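Local coordinates for mandelate racemase/muconate lactonizing enzyme family protein (Azoarcus sp., PDB 2QDE) that belongs to the enolase superfamily, pairing an N-terminal capping domain with a TIM-barrel-like domain that holds a barium ion in the model, at residues Thr6-Ile11 with Leu36-Asp41; Ser40-Val45 with Gly116-Val121. All coordinates share one frame; numbering follows the deposited sequence.

Interaction 1: Thr6-Ile11 with Leu36-Asp41; sequences TKVEVI and LKLHSD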
# COMPACT_ATOMS: atom_id res chain seq x y z
N THR A 6 -40.06 -20.02 -27.81
CA THR A 6 -40.32 -21.36 -28.31
C THR A 6 -39.37 -21.78 -29.41
O THR A 6 -39.34 -22.95 -29.80
CB THR A 6 -41.74 -21.45 -28.88
OG1 THR A 6 -41.87 -20.53 -29.96
CG2 THR A 6 -42.77 -21.12 -27.81
N LYS A 7 -38.59 -20.84 -29.92
CA LYS A 7 -37.67 -21.14 -31.01
C LYS A 7 -36.49 -20.18 -31.02
O LYS A 7 -36.66 -18.97 -30.92
CB LYS A 7 -38.44 -21.08 -32.33
CG LYS A 7 -37.69 -21.50 -33.58
CD LYS A 7 -38.67 -21.51 -34.75
CE LYS A 7 -37.98 -21.30 -36.09
NZ LYS A 7 -38.96 -21.11 -37.21
N VAL A 8 -35.29 -20.73 -31.13
CA VAL A 8 -34.09 -19.92 -31.17
C VAL A 8 -33.41 -20.15 -32.52
O VAL A 8 -33.06 -21.28 -32.87
CB VAL A 8 -33.14 -20.29 -30.02
CG1 VAL A 8 -31.88 -19.45 -30.08
CG2 VAL A 8 -33.85 -20.09 -28.69
N GLU A 9 -33.25 -19.07 -33.28
CA GLU A 9 -32.65 -19.14 -34.61
C GLU A 9 -31.43 -18.24 -34.80
O GLU A 9 -31.50 -17.03 -34.56
CB GLU A 9 -33.71 -18.81 -35.66
CG GLU A 9 -33.17 -18.49 -37.04
CD GLU A 9 -34.28 -18.15 -38.02
OE1 GLU A 9 -35.38 -17.77 -37.57
OE2 GLU A 9 -34.04 -18.26 -39.25
N VAL A 10 -30.32 -18.83 -35.24
CA VAL A 10 -29.08 -18.10 -35.48
C VAL A 10 -28.69 -18.18 -36.95
O VAL A 10 -28.47 -19.27 -37.48
CB VAL A 10 -27.93 -18.66 -34.63
CG1 VAL A 10 -26.65 -17.87 -34.91
CG2 VAL A 10 -28.29 -18.57 -33.15
N ILE A 11 -28.62 -17.02 -37.60
CA ILE A 11 -28.29 -16.92 -39.02
C ILE A 11 -26.90 -16.34 -39.27
O ILE A 11 -26.63 -15.20 -38.90
CB ILE A 11 -29.30 -16.00 -39.75
CG1 ILE A 11 -30.73 -16.42 -39.40
CG2 ILE A 11 -29.06 -16.05 -41.25
CD1 ILE A 11 -31.76 -15.42 -39.83
N LEU A 36 -29.59 -13.08 -34.73
CA LEU A 36 -30.33 -13.93 -33.81
C LEU A 36 -31.81 -13.61 -33.84
O LEU A 36 -32.21 -12.45 -33.92
CB LEU A 36 -29.81 -13.74 -32.38
CG LEU A 36 -30.60 -14.39 -31.24
CD1 LEU A 36 -30.53 -15.91 -31.36
CD2 LEU A 36 -30.03 -13.94 -29.91
N LYS A 37 -32.63 -14.65 -33.76
CA LYS A 37 -34.07 -14.47 -33.72
C LYS A 37 -34.61 -15.32 -32.59
O LYS A 37 -34.40 -16.53 -32.56
CB LYS A 37 -34.74 -14.89 -35.03
CG LYS A 37 -34.55 -13.90 -36.16
CD LYS A 37 -35.33 -14.34 -37.40
CE LYS A 37 -35.07 -13.40 -38.58
NZ LYS A 37 -35.76 -13.88 -39.83
N LEU A 38 -35.29 -14.67 -31.64
CA LEU A 38 -35.90 -15.36 -30.52
C LEU A 38 -37.41 -15.32 -30.77
O LEU A 38 -38.06 -14.29 -30.54
CB LEU A 38 -35.57 -14.67 -29.20
CG LEU A 38 -34.09 -14.59 -28.80
CD1 LEU A 38 -33.99 -14.02 -27.39
CD2 LEU A 38 -33.44 -15.97 -28.86
N HIS A 39 -37.95 -16.43 -31.25
CA HIS A 39 -39.38 -16.53 -31.54
C HIS A 39 -40.22 -16.81 -30.31
O HIS A 39 -39.92 -17.72 -29.55
CB HIS A 39 -39.63 -17.65 -32.55
CG HIS A 39 -38.94 -17.46 -33.86
ND1 HIS A 39 -37.60 -17.75 -34.05
CD2 HIS A 39 -39.39 -16.99 -35.05
CE1 HIS A 39 -37.27 -17.47 -35.30
NE2 HIS A 39 -38.33 -17.01 -35.92
N SER A 40 -41.28 -16.03 -30.12
CA SER A 40 -42.17 -16.23 -28.98
C SER A 40 -43.40 -17.01 -29.43
O SER A 40 -43.64 -17.18 -30.63
CB SER A 40 -42.62 -14.90 -28.39
OG SER A 40 -43.61 -14.30 -29.20
N ASP A 41 -44.19 -17.47 -28.46
CA ASP A 41 -45.40 -18.24 -28.76
C ASP A 41 -46.60 -17.38 -29.14
O ASP A 41 -47.67 -17.90 -29.47
CB ASP A 41 -45.75 -19.15 -27.58
CG ASP A 41 -45.88 -18.39 -26.28
OD1 ASP A 41 -45.47 -17.21 -26.23
OD2 ASP A 41 -46.38 -18.98 -25.30
O HOH W 1 -35.11 -16.45 -40.73
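Lys7 and His39, like Glu9 and Lys37, are hydrogen-bonded pairs of two antiparallel neighbours in the four-stranded sheet of the N-terminal domain, where strand 31-40 lies between strands 5-15 and 45-49. Around Glu9 the backbone ladder is regular: Glu9 N donates to Lys37 O at 2.9 Å, and Lys37 N returns a bond to Glu9 O at 2.8 Å. His39 N reaches Lys7 O at 2.9 Å. Where strand 5-15 begins, a classic beta bulge sets two residues, Thr6 and Lys7, opposite His39: His39 O takes a nearly straight bond from Thr6 N (169° at the hydrogen) and weak ones from Lys7 N and Thr6 OG1.

Apolar contacts occupy the face of Val8, Val10, Leu36 and Leu38. Leu36 CD1 sits against both Val8 CG1 and Val10 CG2, while Leu38 lies alongside Val8, its CD2 against both valine methyls. Helices 62-78 and 101-119 pack over this face.

The other face is polar. The Lys7 chain, turned away from its own amide nitrogen (chi1 -174°) and extended beyond CG, lies alongside His39 and sets CE over one ring face in a CH-pi contact, 4.2 Å from the ring centroid. The same ring has Lys7 O at its edge, in plane, weakly bonded by ND1. Glu9 brings its carboxylate nearly coplanar with the imidazole, 18° between planes, OE1 lying 3.0 Å from His39 CE1. Lys37 stretches beside Glu9 and forms a salt bridge with Glu371; one water links Glu9 to Lys37, donating to Glu9 OE2 at 2.6 Å and accepting from Lys37 NZ.

Interaction 2: Ser40-Val45 with Gly116-Val121; sequences SDEGLV and GKRFGV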
# COMPACT_ATOMS: atom_id res chain seq x y z
N SER A 40 -41.28 -16.03 -30.12
CA SER A 40 -42.17 -16.23 -28.98
C SER A 40 -43.40 -17.01 -29.43
O SER A 40 -43.64 -17.18 -30.63
CB SER A 40 -42.62 -14.90 -28.39
OG SER A 40 -43.61 -14.30 -29.20
N ASP A 41 -44.19 -17.47 -28.46
CA ASP A 41 -45.40 -18.24 -28.76
C ASP A 41 -46.60 -17.38 -29.14
O ASP A 41 -47.67 -17.90 -29.47
CB ASP A 41 -45.75 -19.15 -27.58
CG ASP A 41 -45.88 -18.39 -26.28
OD1 ASP A 41 -45.47 -17.21 -26.23
OD2 ASP A 41 -46.38 -18.98 -25.30
N GLU A 42 -46.43 -16.07 -29.09
CA GLU A 42 -47.52 -15.17 -29.46
C GLU A 42 -47.17 -14.31 -30.67
O GLU A 42 -47.52 -13.13 -30.74
CB GLU A 42 -47.92 -14.31 -28.25
CG GLU A 42 -48.77 -15.08 -27.22
CD GLU A 42 -48.99 -14.35 -25.90
OE1 GLU A 42 -49.37 -13.16 -25.91
OE2 GLU A 42 -48.80 -14.98 -24.83
N GLY A 43 -46.46 -14.90 -31.63
CA GLY A 43 -46.11 -14.19 -32.85
C GLY A 43 -44.94 -13.21 -32.84
O GLY A 43 -44.26 -13.07 -33.86
N LEU A 44 -44.69 -12.54 -31.72
CA LEU A 44 -43.58 -11.58 -31.66
C LEU A 44 -42.22 -12.27 -31.72
O LEU A 44 -42.02 -13.33 -31.14
CB LEU A 44 -43.66 -10.73 -30.40
CG LEU A 44 -44.94 -9.92 -30.18
CD1 LEU A 44 -44.80 -9.09 -28.91
CD2 LEU A 44 -45.20 -9.02 -31.38
N VAL A 45 -41.29 -11.63 -32.43
CA VAL A 45 -39.95 -12.17 -32.57
C VAL A 45 -38.91 -11.11 -32.20
O VAL A 45 -38.98 -9.97 -32.66
CB VAL A 45 -39.68 -12.63 -34.02
CG1 VAL A 45 -38.30 -13.25 -34.12
CG2 VAL A 45 -40.76 -13.62 -34.46
N GLY A 116 -39.55 -5.03 -25.61
CA GLY A 116 -40.04 -3.75 -26.09
C GLY A 116 -41.23 -3.92 -27.02
O GLY A 116 -42.19 -3.16 -26.94
N LYS A 117 -41.16 -4.92 -27.90
CA LYS A 117 -42.26 -5.18 -28.82
C LYS A 117 -43.48 -5.61 -28.02
O LYS A 117 -44.60 -5.17 -28.30
CB LYS A 117 -41.87 -6.27 -29.83
CG LYS A 117 -40.90 -5.78 -30.90
CD LYS A 117 -40.41 -6.91 -31.80
CE LYS A 117 -39.56 -6.38 -32.95
NZ LYS A 117 -38.93 -7.47 -33.75
N ARG A 118 -43.27 -6.46 -27.02
CA ARG A 118 -44.37 -6.92 -26.18
C ARG A 118 -45.04 -5.77 -25.43
O ARG A 118 -46.27 -5.73 -25.33
CB ARG A 118 -43.88 -7.95 -25.17
CG ARG A 118 -45.00 -8.60 -24.37
CD ARG A 118 -45.98 -9.27 -25.33
NE ARG A 118 -46.69 -10.39 -24.72
CZ ARG A 118 -47.79 -10.27 -23.98
NH1 ARG A 118 -48.31 -9.07 -23.75
NH2 ARG A 118 -48.37 -11.36 -23.48
N PHE A 119 -44.24 -4.85 -24.89
CA PHE A 119 -44.79 -3.72 -24.14
C PHE A 119 -45.20 -2.56 -25.05
O PHE A 119 -45.90 -1.65 -24.62
CB PHE A 119 -43.78 -3.20 -23.11
CG PHE A 119 -43.44 -4.19 -22.03
CD1 PHE A 119 -44.17 -5.37 -21.86
CD2 PHE A 119 -42.38 -3.94 -21.16
CE1 PHE A 119 -43.85 -6.28 -20.84
CE2 PHE A 119 -42.05 -4.84 -20.13
CZ PHE A 119 -42.78 -6.01 -19.98
N GLY A 120 -44.74 -2.59 -26.30
CA GLY A 120 -45.07 -1.52 -27.24
C GLY A 120 -44.26 -0.26 -27.03
O GLY A 120 -44.72 0.85 -27.31
N VAL A 121 -43.03 -0.42 -26.54
CA VAL A 121 -42.16 0.72 -26.30
C VAL A 121 -40.76 0.50 -26.85
O VAL A 121 -40.31 -0.64 -26.99
CB VAL A 121 -42.04 1.00 -24.78
CG1 VAL A 121 -43.42 1.17 -24.16
CG2 VAL A 121 -41.30 -0.16 -24.11
O HOH W 2 -41.94 -9.09 -34.16
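Leu44 (chi1 -58°) and Lys117 (chi1 -74°) both set CG anti to their carbonyl carbon, sending one side chain from the loop between strands 31-40 and 45-49 to the last turn of helix 101-119, and the other back. A Schellman motif ends that helix, with Gly120 at C-prime and Val121 N bonded to Gly116 O.

Leu44 abuts the helix with one methyl: CD1 lies 3.5 Å from Arg118 CA and also meets Arg118 CD. Arg118 bends at chi2, which carries its guanidinium past Leu44 to Glu42. There Glu42 OE1 and Arg118 NH2 form a salt bridge of 3.2 Å, but the group planes stand 56° apart and OE1 sits far off the guanidinium plane with no N-H aimed at it, leaving an electrostatic pairing. Within the loop, Ser40 ties the turn together: Leu44 O accepts from Ser40 N and, on a lone pair, from Ser40 OG.

The extended Lys117 chain passes to the start of strand 45-49. Its ammonium is shared between a salt bridge to Asp113 and the backbone of Val45, while a water accepts from Val45 N and weakly from NZ. Lys117 NZ meets Val45 O at 2.7 Å, nearly along the C=O axis.

How the interactions relate
Interactions 1 and 2 follow one another along the chain and share Ser40 and Asp41, their centres 12 Å apart. Strand 31-40 leaves its pairing with 5-15 and turns through the loop into 45-49, its neighbour on the other edge, so the loop held to helix 101-119 in interaction 2 is the hairpin connection of the sheet in interaction 1. The two meet at Val45: Val45 CG2 packs on His39 CD2 at 3.7 Å, and Val45 CG1 on Lys37 CB at 4.0 Å. The same helix also touches Leu36 and Leu38. Both contacts belong to the N-terminal domain; the barium ion is held by Asp195, Asn197, Glu221 and Asp246, none of them in these segments.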